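PDB 2HDW: hypothetical protein PA2218 from Pseudomonas aeruginosa, which is of uncharacterised biological role but adopts the alpha/beta hydrolase fold and is probably a hydrolase, related to Escherichia coli YcjY. Local coordinates for residues A188-K193 with K302-R307; G231-K236 with T285-L290; Y249-G254 with Y266-R271. All coordinates share one frame; numbering follows the deposited sequence.

Interaction 1. Residues A188-K193 with K302-R307; sequences AVAVDK and KEISPR
Arg307 reaches from the loop 302-307 to the C-terminal part of helix 180-191 and spends its guanidinium on backbone carbonyls. Val189 O sits between both of its terminal nitrogens, 2.9 Å from Arg307 NH1 and 2.8 Å from Arg307 NH2. Both bonds are bent and weak, as is the 3.1 Å bond from Arg307 NH1 to Asp192 O. The same group ties down its own loop: Arg307 NH2 donates to Glu303 O within the guanidinium plane, while Arg307 NE uses a lone pair of Ile304 O at 3.0 Å. Val195 O is a further acceptor for NH1, so the group is fixed against rotation from several directions.

Apolar atoms sandwich the guanidinium. Val189 CG1, turned anti to its backbone N (chi1 180°), covers one face, and Lys193 CD crosses the other 3.6 Å from Arg307 NH2. Alongside, Ile304 CG1 packs on Val189 CG1 and on the backbone of Ala190.

Water and a lysine complete the outer side. Lys193 doubles back at chi2 (-55°) and donates from NZ to Ala190 O at 2.8 Å. One water bridges Ala190 O to Glu303 OE1, and a second links Lys193 NZ to that same carboxylate oxygen. Lys193 NZ and Arg307 NH2, both donors, come within 3.5 Å, and the carbonyls around them at the C-terminal end of the helix probably offset their repulsion.

Helix 180-191 is the crossover between parallel strands 173-178 and 197-201, and the loop 302-307 leads into the neighbouring parallel strand 309-314 of the alpha/beta hydrolase sheet.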
ATOM      1  N   ALA A 188       2.132  -6.705   8.734  1.00  9.14           N
ATOM      2  CA  ALA A 188       0.951  -6.590   9.588  1.00  9.56           C
ATOM      3  C   ALA A 188       0.325  -7.943   9.918  1.00 10.66           C
ATOM      4  O   ALA A 188      -0.015  -8.213  11.072  1.00 10.93           O
ATOM      5  CB  ALA A 188      -0.091  -5.691   8.920  1.00  9.15           C
ATOM      6  N   VAL A 189       0.169  -8.789   8.904  1.00  9.69           N
ATOM      7  CA  VAL A 189      -0.445 -10.104   9.091  1.00  9.55           C
ATOM      8  C   VAL A 189       0.328 -11.025  10.041  1.00  9.54           C
ATOM      9  O   VAL A 189      -0.266 -11.842  10.744  1.00  9.54           O
ATOM     10  CB  VAL A 189      -0.631 -10.822   7.730  1.00  9.00           C
ATOM     11  CG1 VAL A 189      -1.269 -12.193   7.948  1.00  7.67           C
ATOM     12  CG2 VAL A 189      -1.509  -9.969   6.808  1.00  9.03           C
ATOM     13  N   ALA A 190       1.649 -10.897  10.056  1.00  7.44           N
ATOM     14  CA  ALA A 190       2.473 -11.725  10.926  1.00  8.01           C
ATOM     15  C   ALA A 190       2.053 -11.615  12.394  1.00  9.10           C
ATOM     16  O   ALA A 190       2.009 -12.622  13.106  1.00  9.73           O
ATOM     17  CB  ALA A 190       3.939 -11.335  10.779  1.00  8.78           C
ATOM     18  N   VAL A 191       1.749 -10.405  12.853  1.00  8.43           N
ATOM     19  CA  VAL A 191       1.355 -10.225  14.249  1.00  9.17           C
ATOM     20  C   VAL A 191      -0.134 -10.009  14.497  1.00  9.32           C
ATOM     21  O   VAL A 191      -0.598 -10.231  15.611  1.00 10.66           O
ATOM     22  CB  VAL A 191       2.122  -9.065  14.935  1.00  9.95           C
ATOM     23  CG1 VAL A 191       3.588  -9.447  15.116  1.00 13.89           C
ATOM     24  CG2 VAL A 191       1.980  -7.784  14.132  1.00 10.05           C
ATOM     25  N   ASP A 192      -0.877  -9.569  13.480  1.00  8.96           N
ATOM     26  CA  ASP A 192      -2.318  -9.365  13.636  1.00  9.99           C
ATOM     27  C   ASP A 192      -3.012 -10.678  13.257  1.00 10.74           C
ATOM     28  O   ASP A 192      -3.313 -10.916  12.089  1.00 11.83           O
ATOM     29  CB  ASP A 192      -2.809  -8.245  12.721  1.00 10.47           C
ATOM     30  CG  ASP A 192      -4.256  -7.856  13.001  1.00 12.42           C
ATOM     31  OD1 ASP A 192      -4.973  -8.620  13.690  1.00 13.57           O
ATOM     32  OD2 ASP A 192      -4.681  -6.785  12.525  1.00 13.07           O
ATOM     33  N   LYS A 193      -3.256 -11.523  14.254  1.00 10.07           N
ATOM     34  CA  LYS A 193      -3.874 -12.828  14.041  1.00 10.09           C
ATOM     35  C   LYS A 193      -5.317 -12.811  13.534  1.00 10.56           C
ATOM     36  O   LYS A 193      -5.860 -13.855  13.169  1.00  9.12           O
ATOM     37  CB  LYS A 193      -3.785 -13.650  15.328  1.00  9.04           C
ATOM     38  CG  LYS A 193      -2.364 -13.754  15.880  1.00  8.99           C
ATOM     39  CD  LYS A 193      -1.393 -14.308  14.836  1.00 10.61           C
ATOM     40  CE  LYS A 193       0.023 -14.429  15.412  1.00 10.23           C
ATOM     41  NZ  LYS A 193       1.022 -14.891  14.404  1.00  9.35           N
ATOM     42  N   LYS A 302       7.384 -15.795   8.716  1.00  9.06           N
ATOM     43  CA  LYS A 302       7.063 -17.218   8.802  1.00 10.62           C
ATOM     44  C   LYS A 302       5.918 -17.498   9.768  1.00 11.17           C
ATOM     45  O   LYS A 302       5.354 -18.597   9.770  1.00 11.08           O
ATOM     46  CB  LYS A 302       8.292 -18.025   9.230  1.00 11.18           C
ATOM     47  CG  LYS A 302       9.388 -18.092   8.179  1.00 13.25           C
ATOM     48  CD  LYS A 302      10.607 -18.844   8.715  1.00 17.67           C
ATOM     49  CE  LYS A 302      11.680 -19.004   7.646  1.00 19.57           C
ATOM     50  NZ  LYS A 302      12.926 -19.629   8.183  1.00 26.25           N
ATOM     51  N   GLU A 303       5.573 -16.503  10.582  1.00  8.43           N
ATOM     52  CA  GLU A 303       4.496 -16.659  11.547  1.00  8.21           C
ATOM     53  C   GLU A 303       3.129 -16.305  10.990  1.00  7.71           C
ATOM     54  O   GLU A 303       2.150 -16.196  11.730  1.00  7.27           O
ATOM     55  CB  GLU A 303       4.812 -15.875  12.825  1.00  7.43           C
ATOM     56  CG  GLU A 303       5.922 -16.558  13.622  1.00  8.66           C
ATOM     57  CD  GLU A 303       6.331 -15.807  14.868  1.00  9.42           C
ATOM     58  OE1 GLU A 303       5.466 -15.169  15.500  1.00 10.75           O
ATOM     59  OE2 GLU A 303       7.525 -15.871  15.222  1.00 12.22           O
ATOM     60  N   ILE A 304       3.075 -16.117   9.675  1.00  7.49           N
ATOM     61  CA  ILE A 304       1.810 -15.873   9.007  1.00  8.26           C
ATOM     62  C   ILE A 304       1.213 -17.278   8.926  1.00  9.19           C
ATOM     63  O   ILE A 304       0.011 -17.475   9.126  1.00  7.35           O
ATOM     64  CB  ILE A 304       2.019 -15.279   7.586  1.00  7.57           C
ATOM     65  CG1 ILE A 304       2.376 -13.789   7.704  1.00  9.80           C
ATOM     66  CG2 ILE A 304       0.753 -15.451   6.743  1.00  8.11           C
ATOM     67  CD1 ILE A 304       2.818 -13.143   6.396  1.00  8.18           C
ATOM     68  N   SER A 305       2.064 -18.263   8.649  1.00  9.52           N
ATOM     69  CA  SER A 305       1.606 -19.656   8.577  1.00  9.96           C
ATOM     70  C   SER A 305       1.016 -19.994   9.949  1.00 10.22           C
ATOM     71  O   SER A 305       1.474 -19.467  10.964  1.00 11.40           O
ATOM     72  CB  SER A 305       2.786 -20.583   8.273  1.00 11.94           C
ATOM     73  OG  SER A 305       2.395 -21.950   8.306  1.00 14.21           O
ATOM     74  N   PRO A 306       0.021 -20.900  10.011  1.00  9.37           N
ATOM     75  CA  PRO A 306      -0.644 -21.676   8.955  1.00  9.06           C
ATOM     76  C   PRO A 306      -1.505 -20.894   7.960  1.00  8.06           C
ATOM     77  O   PRO A 306      -2.037 -21.486   7.020  1.00  8.52           O
ATOM     78  CB  PRO A 306      -1.491 -22.689   9.738  1.00  9.19           C
ATOM     79  CG  PRO A 306      -0.842 -22.744  11.079  1.00 13.89           C
ATOM     80  CD  PRO A 306      -0.474 -21.314  11.332  1.00  9.78           C
ATOM     81  N   ARG A 307      -1.673 -19.592   8.167  1.00  8.99           N
ATOM     82  CA  ARG A 307      -2.475 -18.782   7.240  1.00  9.30           C
ATOM     83  C   ARG A 307      -1.740 -18.690   5.898  1.00  9.16           C
ATOM     84  O   ARG A 307      -0.515 -18.634   5.867  1.00 10.47           O
ATOM     85  CB  ARG A 307      -2.715 -17.386   7.820  1.00  7.85           C
ATOM     86  CG  ARG A 307      -3.627 -17.389   9.042  1.00 12.06           C
ATOM     87  CD  ARG A 307      -3.542 -16.072   9.798  1.00  9.14           C
ATOM     88  NE  ARG A 307      -2.208 -15.858  10.362  1.00 10.84           N
ATOM     89  CZ  ARG A 307      -1.767 -14.686  10.816  1.00 11.02           C
ATOM     90  NH1 ARG A 307      -2.552 -13.617  10.769  1.00  9.42           N
ATOM     91  NH2 ARG A 307      -0.541 -14.582  11.316  1.00 11.24           N
TER
HETATM   92  O   HOH W   1       4.253 -12.906  14.817  1.00  6.05           O
HETATM   93  O   HOH W   2       2.855 -15.882  16.233  1.00 19.17           O

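Interaction 2. Residues G231-K236 with T285-L290; sequences GQQRWK and TMTTPL
Gln233 sends CG away from its backbone N (chi1 -167°) and then bends at chi2, which lays its amide across the end of Met286. Thr287 takes the rotamer (chi1 54°) that tucks OG1 between its backbone N and carbonyl carbon, leaving CG2 to face the helix. Both segments belong to the long insertion of helices and loops between strands 197-201 and 309-314 of the alpha/beta hydrolase fold, the place where many members carry a lid. Here a surface face of helix 220-240 packs on a type I turn, Thr285 to Thr288, that runs on into the short, weakly bonded helix at 289-292.

Thr287 CG2 is the methyl in the middle: it touches both Gln233 CG and Arg234 CG, each at 4.0 Å. Met286 crosses Gln233 at about a right angle, with SD 3.6 Å from Gln233 OE1. The amide's NE2 bonds instead to Asp237, one turn along the same helix. Within the turn, the hydroxyls of Thr285 and Thr288 are hydrogen-bonded to each other. No hydrogen bond joins the two segments, which meet by side-chain packing. Beside Thr287, Leu290 CD1 meets the Arg234 chain, 4.0 Å from Arg234 CD and 3.8 Å from Arg234 NH1.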
ATOM      1  N   GLY A 231      21.593  13.441   8.845  1.00 11.94           N
ATOM      2  CA  GLY A 231      21.873  14.099  10.109  1.00 11.12           C
ATOM      3  C   GLY A 231      21.962  15.604   9.902  1.00 11.99           C
ATOM      4  O   GLY A 231      21.415  16.383  10.685  1.00 11.53           O
ATOM      5  N   GLN A 232      22.655  16.025   8.846  1.00 11.99           N
ATOM      6  CA  GLN A 232      22.775  17.453   8.550  1.00 11.37           C
ATOM      7  C   GLN A 232      21.389  18.038   8.278  1.00 11.70           C
ATOM      8  O   GLN A 232      21.093  19.174   8.656  1.00 11.83           O
ATOM      9  CB  GLN A 232      23.654  17.687   7.311  1.00 12.83           C
ATOM     10  CG  GLN A 232      25.142  17.414   7.474  1.00 14.37           C
ATOM     11  CD  GLN A 232      25.809  18.333   8.483  1.00 16.10           C
ATOM     12  OE1 GLN A 232      25.320  19.429   8.762  1.00 21.53           O
ATOM     13  NE2 GLN A 232      26.940  17.897   9.021  1.00 16.37           N
ATOM     14  N   GLN A 233      20.536  17.259   7.619  1.00 11.23           N
ATOM     15  CA  GLN A 233      19.197  17.738   7.288  1.00 11.56           C
ATOM     16  C   GLN A 233      18.354  17.926   8.542  1.00 11.79           C
ATOM     17  O   GLN A 233      17.559  18.867   8.624  1.00 11.80           O
ATOM     18  CB  GLN A 233      18.496  16.778   6.320  1.00 10.63           C
ATOM     19  CG  GLN A 233      17.233  17.360   5.688  1.00 10.96           C
ATOM     20  CD  GLN A 233      17.493  18.695   5.001  1.00 11.64           C
ATOM     21  OE1 GLN A 233      18.451  18.831   4.246  1.00 10.10           O
ATOM     22  NE2 GLN A 233      16.635  19.682   5.253  1.00 13.71           N
ATOM     23  N   ARG A 234      18.526  17.039   9.524  1.00 11.28           N
ATOM     24  CA  ARG A 234      17.778  17.172  10.770  1.00 10.46           C
ATOM     25  C   ARG A 234      18.086  18.531  11.396  1.00 10.94           C
ATOM     26  O   ARG A 234      17.192  19.190  11.916  1.00 13.19           O
ATOM     27  CB  ARG A 234      18.141  16.063  11.766  1.00  7.88           C
ATOM     28  CG  ARG A 234      17.609  14.680  11.418  1.00  7.01           C
ATOM     29  CD  ARG A 234      17.635  13.774  12.655  1.00  7.17           C
ATOM     30  NE  ARG A 234      16.631  14.185  13.631  1.00  8.18           N
ATOM     31  CZ  ARG A 234      15.665  13.398  14.096  1.00  6.79           C
ATOM     32  NH1 ARG A 234      15.568  12.141  13.687  1.00  5.66           N
ATOM     33  NH2 ARG A 234      14.767  13.882  14.942  1.00  3.08           N
ATOM     34  N   TRP A 235      19.350  18.949  11.355  1.00 11.32           N
ATOM     35  CA  TRP A 235      19.719  20.244  11.921  1.00 11.76           C
ATOM     36  C   TRP A 235      19.043  21.394  11.170  1.00 11.55           C
ATOM     37  O   TRP A 235      18.509  22.317  11.788  1.00 12.57           O
ATOM     38  CB  TRP A 235      21.242  20.439  11.915  1.00 10.27           C
ATOM     39  CG  TRP A 235      21.943  19.818  13.093  1.00 11.26           C
ATOM     40  CD1 TRP A 235      21.447  19.678  14.364  1.00 10.04           C
ATOM     41  CD2 TRP A 235      23.284  19.314  13.127  1.00  9.24           C
ATOM     42  NE1 TRP A 235      22.400  19.121  15.184  1.00 10.70           N
ATOM     43  CE2 TRP A 235      23.536  18.887  14.451  1.00 11.53           C
ATOM     44  CE3 TRP A 235      24.300  19.184  12.169  1.00 12.17           C
ATOM     45  CZ2 TRP A 235      24.763  18.337  14.839  1.00 11.54           C
ATOM     46  CZ3 TRP A 235      25.519  18.639  12.553  1.00 10.43           C
ATOM     47  CH2 TRP A 235      25.740  18.220  13.880  1.00 13.53           C
ATOM     48  N   LYS A 236      19.070  21.350   9.840  1.00 13.29           N
ATOM     49  CA  LYS A 236      18.422  22.393   9.048  1.00 12.99           C
ATOM     50  C   LYS A 236      16.930  22.455   9.362  1.00 13.08           C
ATOM     51  O   LYS A 236      16.372  23.539   9.544  1.00 13.65           O
ATOM     52  CB  LYS A 236      18.605  22.141   7.549  1.00 17.17           C
ATOM     53  CG  LYS A 236      19.954  22.564   6.995  1.00 20.78           C
ATOM     54  CD  LYS A 236      19.940  22.558   5.465  1.00 21.66           C
ATOM     55  CE  LYS A 236      18.950  23.580   4.915  1.00 23.34           C
ATOM     56  NZ  LYS A 236      18.835  23.526   3.431  1.00 22.30           N
ATOM     57  N   THR A 285       9.126  13.851   3.291  1.00  7.73           N
ATOM     58  CA  THR A 285      10.057  14.774   3.929  1.00  9.54           C
ATOM     59  C   THR A 285      11.430  14.191   3.641  1.00  8.59           C
ATOM     60  O   THR A 285      11.559  12.978   3.441  1.00  9.22           O
ATOM     61  CB  THR A 285       9.865  14.791   5.444  1.00 10.82           C
ATOM     62  OG1 THR A 285      10.017  13.455   5.946  1.00 12.46           O
ATOM     63  CG2 THR A 285       8.484  15.320   5.803  1.00  7.59           C
ATOM     64  N   MET A 286      12.451  15.042   3.619  1.00  9.15           N
ATOM     65  CA  MET A 286      13.806  14.580   3.355  1.00  9.67           C
ATOM     66  C   MET A 286      14.288  13.569   4.395  1.00  9.35           C
ATOM     67  O   MET A 286      15.052  12.668   4.072  1.00 10.20           O
ATOM     68  CB  MET A 286      14.778  15.772   3.291  1.00 10.06           C
ATOM     69  CG  MET A 286      14.679  16.596   1.995  1.00 15.43           C
ATOM     70  SD  MET A 286      15.930  17.909   1.867  1.00 11.05           S
ATOM     71  CE  MET A 286      17.326  16.954   1.353  1.00 14.53           C
ATOM     72  N   THR A 287      13.833  13.684   5.639  1.00  9.75           N
ATOM     73  CA  THR A 287      14.292  12.743   6.661  1.00 10.34           C
ATOM     74  C   THR A 287      13.451  11.470   6.858  1.00 11.67           C
ATOM     75  O   THR A 287      13.726  10.672   7.758  1.00 11.20           O
ATOM     76  CB  THR A 287      14.491  13.465   8.021  1.00 10.30           C
ATOM     77  OG1 THR A 287      13.296  14.165   8.391  1.00 11.87           O
ATOM     78  CG2 THR A 287      15.639  14.464   7.910  1.00  8.07           C
ATOM     79  N   THR A 288      12.452  11.259   6.004  1.00 12.57           N
ATOM     80  CA  THR A 288      11.603  10.068   6.114  1.00 10.62           C
ATOM     81  C   THR A 288      12.370   8.738   6.130  1.00 10.75           C
ATOM     82  O   THR A 288      12.041   7.837   6.900  1.00 10.56           O
ATOM     83  CB  THR A 288      10.545  10.028   4.972  1.00 10.33           C
ATOM     84  OG1 THR A 288       9.433  10.864   5.324  1.00  8.75           O
ATOM     85  CG2 THR A 288      10.047   8.602   4.730  1.00  9.77           C
ATOM     86  N   PRO A 289      13.403   8.596   5.281  1.00  9.87           N
ATOM     87  CA  PRO A 289      14.186   7.353   5.232  1.00 10.63           C
ATOM     88  C   PRO A 289      14.818   6.859   6.544  1.00  9.33           C
ATOM     89  O   PRO A 289      15.092   5.675   6.690  1.00  9.07           O
ATOM     90  CB  PRO A 289      15.250   7.660   4.180  1.00 10.01           C
ATOM     91  CG  PRO A 289      14.552   8.636   3.268  1.00 10.44           C
ATOM     92  CD  PRO A 289      13.866   9.544   4.250  1.00 10.21           C
ATOM     93  N   LEU A 290      15.056   7.754   7.496  1.00 10.39           N
ATOM     94  CA  LEU A 290      15.684   7.347   8.753  1.00  9.65           C
ATOM     95  C   LEU A 290      15.063   6.132   9.444  1.00 10.64           C
ATOM     96  O   LEU A 290      15.786   5.265   9.938  1.00 11.04           O
ATOM     97  CB  LEU A 290      15.728   8.523   9.725  1.00 10.46           C
ATOM     98  CG  LEU A 290      16.718   9.627   9.348  1.00  8.67           C
ATOM     99  CD1 LEU A 290      16.487  10.832  10.227  1.00  9.06           C
ATOM    100  CD2 LEU A 290      18.157   9.111   9.487  1.00 11.54           C
TER

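Interaction 3. Residues Y249-G254 with Y266-R271; sequences YNELKG and YYMTPR
The Tyr267 ring and the Asn250 amide lie almost parallel, their planes 9° apart, and the amide approaches the ring obliquely. One face of that ring receives the edge of its neighbour in sequence: Tyr266 CD2 stands 3.6 Å above the plane of Tyr267, over its centre. In return, Tyr267 CD2 lies at the edge of the Tyr266 ring, and Arg271 NE lies in plane at another part of that edge. Tyr266 in turn makes an edge-to-face pair with Tyr348, and the Tyr249 ring meets Trp284 at a steep angle.

Both segments lie in the insertion that follows strand 197-201 of the alpha/beta hydrolase fold. The irregular loop 249-254 precedes helix 258-267, and the chain comes back to it where that helix runs out. Met268 is the first residue to leave helical backbone angles, and it shares most of the contact with Asn250. With chi1 at -69°, its CG is anti to its own carbonyl carbon and comes 3.5 Å from Asn250 O and 4.1 Å from Asn250 CB. That carbonyl is buried here and has no polar partner in the model; it meets a methylene instead. Farther out, the methyl end follows two bends in the Met268 chain to Glu251, with CE 3.9 Å from Glu251 OE2.

Beyond Met268 a local ST turn and a long-range salt bridge follow: Thr269 OG1 accepts from Arg271 N at 3.1 Å, and the Arg271 guanidinium pairs with Asp349.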
ATOM      1  N   TYR A 249       8.514  14.209  -7.036  1.00 11.30           N
ATOM      2  CA  TYR A 249       8.577  12.818  -7.475  1.00 14.19           C
ATOM      3  C   TYR A 249       8.073  12.548  -8.893  1.00 15.24           C
ATOM      4  O   TYR A 249       7.104  13.159  -9.359  1.00 15.40           O
ATOM      5  CB  TYR A 249       7.786  11.940  -6.499  1.00 13.49           C
ATOM      6  CG  TYR A 249       8.550  11.499  -5.266  1.00 14.87           C
ATOM      7  CD1 TYR A 249       9.526  12.310  -4.687  1.00 17.21           C
ATOM      8  CD2 TYR A 249       8.286  10.264  -4.674  1.00 15.34           C
ATOM      9  CE1 TYR A 249      10.225  11.895  -3.545  1.00 15.14           C
ATOM     10  CE2 TYR A 249       8.970   9.843  -3.542  1.00 17.73           C
ATOM     11  CZ  TYR A 249       9.938  10.660  -2.982  1.00 17.40           C
ATOM     12  OH  TYR A 249      10.608  10.226  -1.861  1.00 18.68           O
ATOM     13  N   ASN A 250       8.739  11.608  -9.555  1.00 15.34           N
ATOM     14  CA  ASN A 250       8.401  11.173 -10.905  1.00 17.18           C
ATOM     15  C   ASN A 250       8.427  12.217 -12.016  1.00 19.05           C
ATOM     16  O   ASN A 250       7.549  12.246 -12.881  1.00 19.58           O
ATOM     17  CB  ASN A 250       7.049  10.459 -10.886  1.00 17.46           C
ATOM     18  CG  ASN A 250       7.106   9.147 -10.125  1.00 18.92           C
ATOM     19  OD1 ASN A 250       6.350   8.925  -9.176  1.00 18.49           O
ATOM     20  ND2 ASN A 250       8.017   8.270 -10.534  1.00 15.21           N
ATOM     21  N   GLU A 251       9.438  13.076 -11.992  1.00 21.32           N
ATOM     22  CA  GLU A 251       9.597  14.080 -13.033  1.00 22.65           C
ATOM     23  C   GLU A 251      10.777  13.580 -13.860  1.00 22.78           C
ATOM     24  O   GLU A 251      11.856  13.334 -13.325  1.00 22.93           O
ATOM     25  CB  GLU A 251       9.897  15.454 -12.428  1.00 24.89           C
ATOM     26  CG  GLU A 251       8.827  15.917 -11.446  1.00 29.22           C
ATOM     27  CD  GLU A 251       8.650  17.427 -11.416  1.00 30.70           C
ATOM     28  OE1 GLU A 251       9.662  18.152 -11.261  1.00 29.59           O
ATOM     29  OE2 GLU A 251       7.489  17.883 -11.542  1.00 31.12           O
ATOM     30  N   LEU A 252      10.566  13.411 -15.161  1.00 21.00           N
ATOM     31  CA  LEU A 252      11.619  12.900 -16.025  1.00 21.50           C
ATOM     32  C   LEU A 252      12.572  13.978 -16.540  1.00 22.72           C
ATOM     33  O   LEU A 252      12.149  15.041 -16.982  1.00 22.96           O
ATOM     34  CB  LEU A 252      10.991  12.138 -17.193  1.00 19.90           C
ATOM     35  CG  LEU A 252      10.060  10.993 -16.767  1.00 17.63           C
ATOM     36  CD1 LEU A 252       9.384  10.406 -17.991  1.00 19.42           C
ATOM     37  CD2 LEU A 252      10.856   9.923 -16.027  1.00 16.37           C
ATOM     38  N   LYS A 253      13.865  13.685 -16.469  1.00 24.46           N
ATOM     39  CA  LYS A 253      14.897  14.613 -16.915  1.00 26.32           C
ATOM     40  C   LYS A 253      15.593  14.038 -18.141  1.00 26.58           C
ATOM     41  O   LYS A 253      16.332  14.735 -18.838  1.00 28.14           O
ATOM     42  CB  LYS A 253      15.913  14.834 -15.792  1.00 27.23           C
ATOM     43  CG  LYS A 253      15.279  15.327 -14.500  1.00 30.33           C
ATOM     44  CD  LYS A 253      16.290  15.473 -13.379  1.00 32.61           C
ATOM     45  CE  LYS A 253      15.611  15.941 -12.095  1.00 33.65           C
ATOM     46  NZ  LYS A 253      16.570  16.083 -10.959  1.00 35.22           N
ATOM     47  N   GLY A 254      15.333  12.761 -18.399  1.00 25.40           N
ATOM     48  CA  GLY A 254      15.937  12.085 -19.529  1.00 23.80           C
ATOM     49  C   GLY A 254      16.986  11.114 -19.028  1.00 24.16           C
ATOM     50  O   GLY A 254      17.682  11.397 -18.055  1.00 25.17           O
ATOM     51  N   TYR A 266       2.228   6.711 -15.241  1.00 13.96           N
ATOM     52  CA  TYR A 266       1.070   6.402 -14.415  1.00 12.73           C
ATOM     53  C   TYR A 266       0.734   7.572 -13.491  1.00 12.80           C
ATOM     54  O   TYR A 266      -0.379   8.108 -13.513  1.00 10.79           O
ATOM     55  CB  TYR A 266       1.330   5.159 -13.560  1.00 12.29           C
ATOM     56  CG  TYR A 266       0.190   4.863 -12.612  1.00 11.68           C
ATOM     57  CD1 TYR A 266      -1.005   4.309 -13.076  1.00 11.81           C
ATOM     58  CD2 TYR A 266       0.277   5.200 -11.262  1.00 11.53           C
ATOM     59  CE1 TYR A 266      -2.088   4.102 -12.219  1.00 10.86           C
ATOM     60  CE2 TYR A 266      -0.798   5.005 -10.398  1.00  9.57           C
ATOM     61  CZ  TYR A 266      -1.974   4.457 -10.882  1.00 12.53           C
ATOM     62  OH  TYR A 266      -3.038   4.277 -10.029  1.00  9.86           O
ATOM     63  N   TYR A 267       1.717   7.963 -12.685  1.00 12.02           N
ATOM     64  CA  TYR A 267       1.550   9.029 -11.702  1.00 12.40           C
ATOM     65  C   TYR A 267       1.491  10.460 -12.225  1.00 11.57           C
ATOM     66  O   TYR A 267       0.953  11.339 -11.553  1.00 11.62           O
ATOM     67  CB  TYR A 267       2.669   8.945 -10.656  1.00 10.98           C
ATOM     68  CG  TYR A 267       2.565   7.778  -9.697  1.00  9.88           C
ATOM     69  CD1 TYR A 267       1.526   7.703  -8.767  1.00  7.54           C
ATOM     70  CD2 TYR A 267       3.519   6.755  -9.706  1.00  9.19           C
ATOM     71  CE1 TYR A 267       1.438   6.635  -7.865  1.00  8.14           C
ATOM     72  CE2 TYR A 267       3.440   5.684  -8.811  1.00 10.63           C
ATOM     73  CZ  TYR A 267       2.397   5.631  -7.894  1.00  9.28           C
ATOM     74  OH  TYR A 267       2.310   4.569  -7.016  1.00  8.47           O
ATOM     75  N   MET A 268       2.031  10.710 -13.410  1.00 12.31           N
ATOM     76  CA  MET A 268       2.037  12.078 -13.915  1.00 11.88           C
ATOM     77  C   MET A 268       1.324  12.327 -15.243  1.00 13.30           C
ATOM     78  O   MET A 268       1.693  13.220 -16.005  1.00 15.56           O
ATOM     79  CB  MET A 268       3.478  12.590 -13.968  1.00  7.77           C
ATOM     80  CG  MET A 268       4.093  12.798 -12.572  1.00 11.15           C
ATOM     81  SD  MET A 268       3.289  14.113 -11.638  1.00  7.60           S
ATOM     82  CE  MET A 268       4.396  15.508 -12.063  1.00 12.68           C
ATOM     83  N   THR A 269       0.309  11.517 -15.518  1.00 13.72           N
ATOM     84  CA  THR A 269      -0.507  11.683 -16.711  1.00 13.49           C
ATOM     85  C   THR A 269      -1.917  11.394 -16.222  1.00 13.29           C
ATOM     86  O   THR A 269      -2.106  10.950 -15.088  1.00 13.09           O
ATOM     87  CB  THR A 269      -0.177  10.672 -17.831  1.00 14.71           C
ATOM     88  OG1 THR A 269      -0.692   9.382 -17.480  1.00 15.14           O
ATOM     89  CG2 THR A 269       1.326  10.585 -18.061  1.00 17.02           C
ATOM     90  N   PRO A 270      -2.925  11.662 -17.057  1.00 12.31           N
ATOM     91  CA  PRO A 270      -4.302  11.397 -16.638  1.00 13.14           C
ATOM     92  C   PRO A 270      -4.546   9.932 -16.258  1.00 13.11           C
ATOM     93  O   PRO A 270      -5.530   9.616 -15.584  1.00 12.76           O
ATOM     94  CB  PRO A 270      -5.110  11.837 -17.856  1.00 14.25           C
ATOM     95  CG  PRO A 270      -4.329  13.024 -18.331  1.00 13.18           C
ATOM     96  CD  PRO A 270      -2.897  12.505 -18.266  1.00 12.69           C
ATOM     97  N   ARG A 271      -3.646   9.042 -16.673  1.00 11.78           N
ATOM     98  CA  ARG A 271      -3.800   7.619 -16.369  1.00 11.30           C
ATOM     99  C   ARG A 271      -3.981   7.338 -14.871  1.00 10.99           C
ATOM    100  O   ARG A 271      -4.922   6.648 -14.471  1.00 10.07           O
ATOM    101  CB  ARG A 271      -2.602   6.822 -16.899  1.00 11.98           C
ATOM    102  CG  ARG A 271      -2.692   5.325 -16.628  1.00 13.83           C
ATOM    103  CD  ARG A 271      -1.457   4.581 -17.117  1.00 13.86           C
ATOM    104  NE  ARG A 271      -1.483   3.179 -16.713  1.00 15.36           N
ATOM    105  CZ  ARG A 271      -0.552   2.286 -17.033  1.00 13.93           C
ATOM    106  NH1 ARG A 271       0.490   2.644 -17.770  1.00 11.75           N
ATOM    107  NH2 ARG A 271      -0.662   1.034 -16.609  1.00 13.71           N
TER

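Interaction 1 belongs to the body of the fold and is partly buried; interactions 2 and 3 are surface contacts within the insertion between strands 197-201 and 309-314. The chain between the two segments of interaction 1 includes all of interactions 2 and 3, whose centres lie 33 and 36 Å from its own. Interactions 2 and 3 are closer, with nearest atoms about 6 Å apart, and the connection from helix 220-240 to helix 289-292 passes through both segments of interaction 3. Chemistry follows place: a guanidinium, carbonyls and waters bind interaction 1, whereas the other two have no hydrogen bond across and each set a methionine against polar atoms.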